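Local coordinates for protein alkane monooxygenase (Geobacillus thermodenitrificans, PDB 3B9O) that belongs to the luciferase-like monooxygenase family, adopts a TIM-barrel fold and holds flavin mononucleotide in a pocket, at residues Pro272-Met277 with Arg423-His428. Sequence-based numbering, arbitrary orientation.
Sequences PDHIKM and RLPDDH
His-274 reaches across to Pro-425 and Asp-427, so that residues 423-428, in the loop after helix 412-417, touch the turn leading into strand 276-285 of the TIM barrel. That turn is a short 3-10 segment, residues 272-274; where the strand starts, the backbone of Lys-276 bonds to Glu-242 and Val-244 and that of Met-277 to Asp-373 and Gly-374. The contact is small, burying 117 Å² at the surface.

The polar part pairs the imidazole with a carboxylate. Asp-427 OD2 lies at the ring's edge, near its plane, while the carboxylate itself stands almost perpendicular to the ring at 88°. The imidazole is probably turned over in the model; in the turned ring a nitrogen, ND1, would take the place of the carbon beside Asp-427 OD2, where a hydrogen bond is possible. Asp-427 has a firmer anchor in its other oxygen, OD1, which accepts a hydrogen bond from the backbone N of Asn-271. Its chi1 of 72° sets CG between its own backbone N and carbonyl carbon, swinging the carboxylate toward the 3-10 turn. One short acidic side chain can thus address both the backbone before that turn and the histidine within it.

The nonpolar part is Pro-425, whose CG, with CB beside it, meets the imidazole obliquely; these ring carbons offer a van der Waals surface with no polar demand.

Both sides are shaped by tight turns. Pro-272, which has no N-H to offer, starts the 3-10 turn and gives its O to Ile-275 N at 3.1 Å. Pro-425 begins a type I beta turn, closed by His-428 N bonding to Pro-425 O at 3.2 Å, with Asp-427 at its third position. At the end of this turn the buried His-428 bonds through NE2 to His-240 O, and Leu-424 CG sits 3.6 Å above one face of the His-428 ring, displaced from the ring centre.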
ATOM      1  N   PRO A 272     -10.177  17.912  -3.983  1.00 26.59           N
ATOM      2  CA  PRO A 272      -9.213  16.976  -4.607  1.00 20.97           C
ATOM      3  C   PRO A 272      -7.771  17.082  -4.038  1.00 21.69           C
ATOM      4  O   PRO A 272      -6.993  16.122  -4.124  1.00 19.54           O
ATOM      5  CB  PRO A 272      -9.305  17.327  -6.100  1.00 21.65           C
ATOM      6  CG  PRO A 272      -9.752  18.791  -6.108  1.00 29.19           C
ATOM      7  CD  PRO A 272     -10.749  18.860  -4.955  1.00 23.21           C
ATOM      8  N   ASP A 273      -7.439  18.227  -3.458  1.00 19.34           N
ATOM      9  CA  ASP A 273      -6.175  18.431  -2.756  1.00 24.13           C
ATOM     10  C   ASP A 273      -6.118  17.648  -1.427  1.00 28.45           C
ATOM     11  O   ASP A 273      -5.092  17.654  -0.724  1.00 23.09           O
ATOM     12  CB  ASP A 273      -5.930  19.920  -2.502  1.00 23.53           C
ATOM     13  CG  ASP A 273      -5.699  20.707  -3.789  1.00 41.71           C
ATOM     14  OD1 ASP A 273      -5.337  20.108  -4.853  1.00 28.93           O
ATOM     15  OD2 ASP A 273      -5.883  21.938  -3.737  1.00 31.84           O
ATOM     16  N   HIS A 274      -7.217  16.958  -1.094  1.00 21.64           N
ATOM     17  CA  HIS A 274      -7.256  16.128   0.103  1.00 17.16           C
ATOM     18  C   HIS A 274      -6.946  14.663  -0.273  1.00 26.24           C
ATOM     19  O   HIS A 274      -7.140  13.775   0.536  1.00 17.95           O
ATOM     20  CB  HIS A 274      -8.627  16.220   0.764  1.00 19.87           C
ATOM     21  CG  HIS A 274      -8.863  17.496   1.500  1.00 22.60           C
ATOM     22  ND1 HIS A 274      -7.963  18.544   1.502  1.00 31.28           N
ATOM     23  CD2 HIS A 274      -9.912  17.894   2.257  1.00 18.12           C
ATOM     24  CE1 HIS A 274      -8.452  19.534   2.233  1.00 41.79           C
ATOM     25  NE2 HIS A 274      -9.630  19.161   2.706  1.00 29.80           N
ATOM     26  N   ILE A 275      -6.507  14.443  -1.523  1.00 21.44           N
ATOM     27  CA  ILE A 275      -6.088  13.129  -1.980  1.00 14.13           C
ATOM     28  C   ILE A 275      -4.623  13.267  -2.412  1.00 17.47           C
ATOM     29  O   ILE A 275      -4.317  14.081  -3.285  1.00 18.72           O
ATOM     30  CB  ILE A 275      -6.949  12.627  -3.196  1.00 19.69           C
ATOM     31  CG1 ILE A 275      -8.459  12.769  -2.942  1.00 16.74           C
ATOM     32  CG2 ILE A 275      -6.579  11.181  -3.538  1.00 18.36           C
ATOM     33  CD1 ILE A 275      -9.339  12.618  -4.218  1.00 19.66           C
ATOM     34  N   LYS A 276      -3.729  12.471  -1.853  1.00 11.34           N
ATOM     35  CA  LYS A 276      -2.325  12.417  -2.300  1.00 10.12           C
ATOM     36  C   LYS A 276      -2.123  11.290  -3.304  1.00 18.26           C
ATOM     37  O   LYS A 276      -2.716  10.217  -3.177  1.00 13.22           O
ATOM     38  CB  LYS A 276      -1.415  12.197  -1.089  1.00 10.94           C
ATOM     39  CG  LYS A 276      -1.599  13.224   0.001  1.00 26.07           C
ATOM     40  CD  LYS A 276      -0.852  14.516  -0.327  1.00 32.76           C
ATOM     41  CE  LYS A 276      -0.993  15.521   0.825  1.00 44.63           C
ATOM     42  NZ  LYS A 276       0.108  16.507   0.890  1.00 43.98           N
ATOM     43  N   MET A 277      -1.306  11.545  -4.317  1.00 14.78           N
ATOM     44  CA  MET A 277      -1.104  10.595  -5.421  1.00 17.61           C
ATOM     45  C   MET A 277       0.305  10.052  -5.319  1.00 19.86           C
ATOM     46  O   MET A 277       1.250  10.844  -5.231  1.00 18.75           O
ATOM     47  CB  MET A 277      -1.291  11.318  -6.756  1.00 17.33           C
ATOM     48  CG  MET A 277      -2.710  11.920  -6.917  1.00 12.78           C
ATOM     49  SD  MET A 277      -4.022  10.690  -7.056  1.00 21.34           S
ATOM     50  CE  MET A 277      -5.439  11.786  -7.070  1.00 17.27           C
ATOM     51  N   ARG A 423      -7.482  13.924  12.538  1.00 16.52           N
ATOM     52  CA  ARG A 423      -8.671  13.209  12.078  1.00 27.03           C
ATOM     53  C   ARG A 423      -9.079  13.618  10.656  1.00 24.16           C
ATOM     54  O   ARG A 423      -8.594  14.637  10.137  1.00 16.60           O
ATOM     55  CB  ARG A 423      -9.809  13.307  13.100  1.00 26.75           C
ATOM     56  CG  ARG A 423      -9.582  12.276  14.249  1.00 31.58           C
ATOM     57  CD  ARG A 423      -9.898  12.780  15.666  1.00 44.33           C
ATOM     58  NE  ARG A 423      -9.356  11.868  16.694  1.00 35.94           N
ATOM     59  CZ  ARG A 423      -9.865  11.710  17.921  1.00 37.58           C
ATOM     60  NH1 ARG A 423     -10.964  12.370  18.302  1.00 22.42           N
ATOM     61  NH2 ARG A 423      -9.291  10.866  18.764  1.00 21.00           N
ATOM     62  N   LEU A 424      -9.872  12.753  10.006  1.00 15.12           N
ATOM     63  CA  LEU A 424     -10.372  12.957   8.650  1.00 17.24           C
ATOM     64  C   LEU A 424     -11.019  14.347   8.477  1.00 26.58           C
ATOM     65  O   LEU A 424     -11.746  14.807   9.380  1.00 19.71           O
ATOM     66  CB  LEU A 424     -11.425  11.896   8.375  1.00 16.03           C
ATOM     67  CG  LEU A 424     -11.244  10.713   7.411  1.00 33.90           C
ATOM     68  CD1 LEU A 424      -9.886  10.550   6.754  1.00 21.48           C
ATOM     69  CD2 LEU A 424     -11.773   9.387   7.951  1.00 17.75           C
ATOM     70  N   PRO A 425     -10.768  15.012   7.323  1.00 20.88           N
ATOM     71  CA  PRO A 425     -11.287  16.394   7.205  1.00 21.85           C
ATOM     72  C   PRO A 425     -12.788  16.395   7.043  1.00 21.27           C
ATOM     73  O   PRO A 425     -13.383  15.334   6.790  1.00 20.55           O
ATOM     74  CB  PRO A 425     -10.588  16.924   5.961  1.00 20.40           C
ATOM     75  CG  PRO A 425     -10.330  15.705   5.118  1.00 19.54           C
ATOM     76  CD  PRO A 425     -10.004  14.605   6.136  1.00 21.98           C
ATOM     77  N   ASP A 426     -13.403  17.567   7.213  1.00 23.47           N
ATOM     78  CA  ASP A 426     -14.874  17.711   7.142  1.00 19.02           C
ATOM     79  C   ASP A 426     -15.452  17.244   5.810  1.00 21.09           C
ATOM     80  O   ASP A 426     -16.613  16.860   5.739  1.00 22.41           O
ATOM     81  CB  ASP A 426     -15.258  19.178   7.335  1.00 26.29           C
ATOM     82  CG  ASP A 426     -15.078  19.645   8.778  1.00 47.36           C
ATOM     83  OD1 ASP A 426     -15.117  18.797   9.709  1.00 40.97           O
ATOM     84  OD2 ASP A 426     -14.903  20.870   8.968  1.00 64.15           O
ATOM     85  N   ASP A 427     -14.662  17.319   4.745  1.00 21.48           N
ATOM     86  CA  ASP A 427     -15.191  16.962   3.412  1.00 25.81           C
ATOM     87  C   ASP A 427     -15.075  15.484   3.026  1.00 24.00           C
ATOM     88  O   ASP A 427     -15.639  15.052   2.004  1.00 25.56           O
ATOM     89  CB  ASP A 427     -14.638  17.869   2.314  1.00 17.27           C
ATOM     90  CG  ASP A 427     -13.200  17.614   2.016  1.00 26.93           C
ATOM     91  OD1 ASP A 427     -12.778  17.856   0.882  1.00 57.74           O
ATOM     92  OD2 ASP A 427     -12.452  17.197   2.899  1.00 44.62           O
ATOM     93  N   HIS A 428     -14.352  14.711   3.832  1.00 24.26           N
ATOM     94  CA  HIS A 428     -14.372  13.246   3.710  1.00 21.28           C
ATOM     95  C   HIS A 428     -15.738  12.632   4.104  1.00 18.32           C
ATOM     96  O   HIS A 428     -16.349  13.061   5.069  1.00 23.80           O
ATOM     97  CB  HIS A 428     -13.250  12.645   4.553  1.00 21.22           C
ATOM     98  CG  HIS A 428     -12.948  11.219   4.214  1.00 18.01           C
ATOM     99  ND1 HIS A 428     -13.727  10.170   4.658  1.00 15.80           N
ATOM    100  CD2 HIS A 428     -11.969  10.672   3.457  1.00 19.78           C
ATOM    101  CE1 HIS A 428     -13.233   9.033   4.201  1.00 17.85           C
ATOM    102  NE2 HIS A 428     -12.163   9.311   3.469  1.00 15.77           N
TER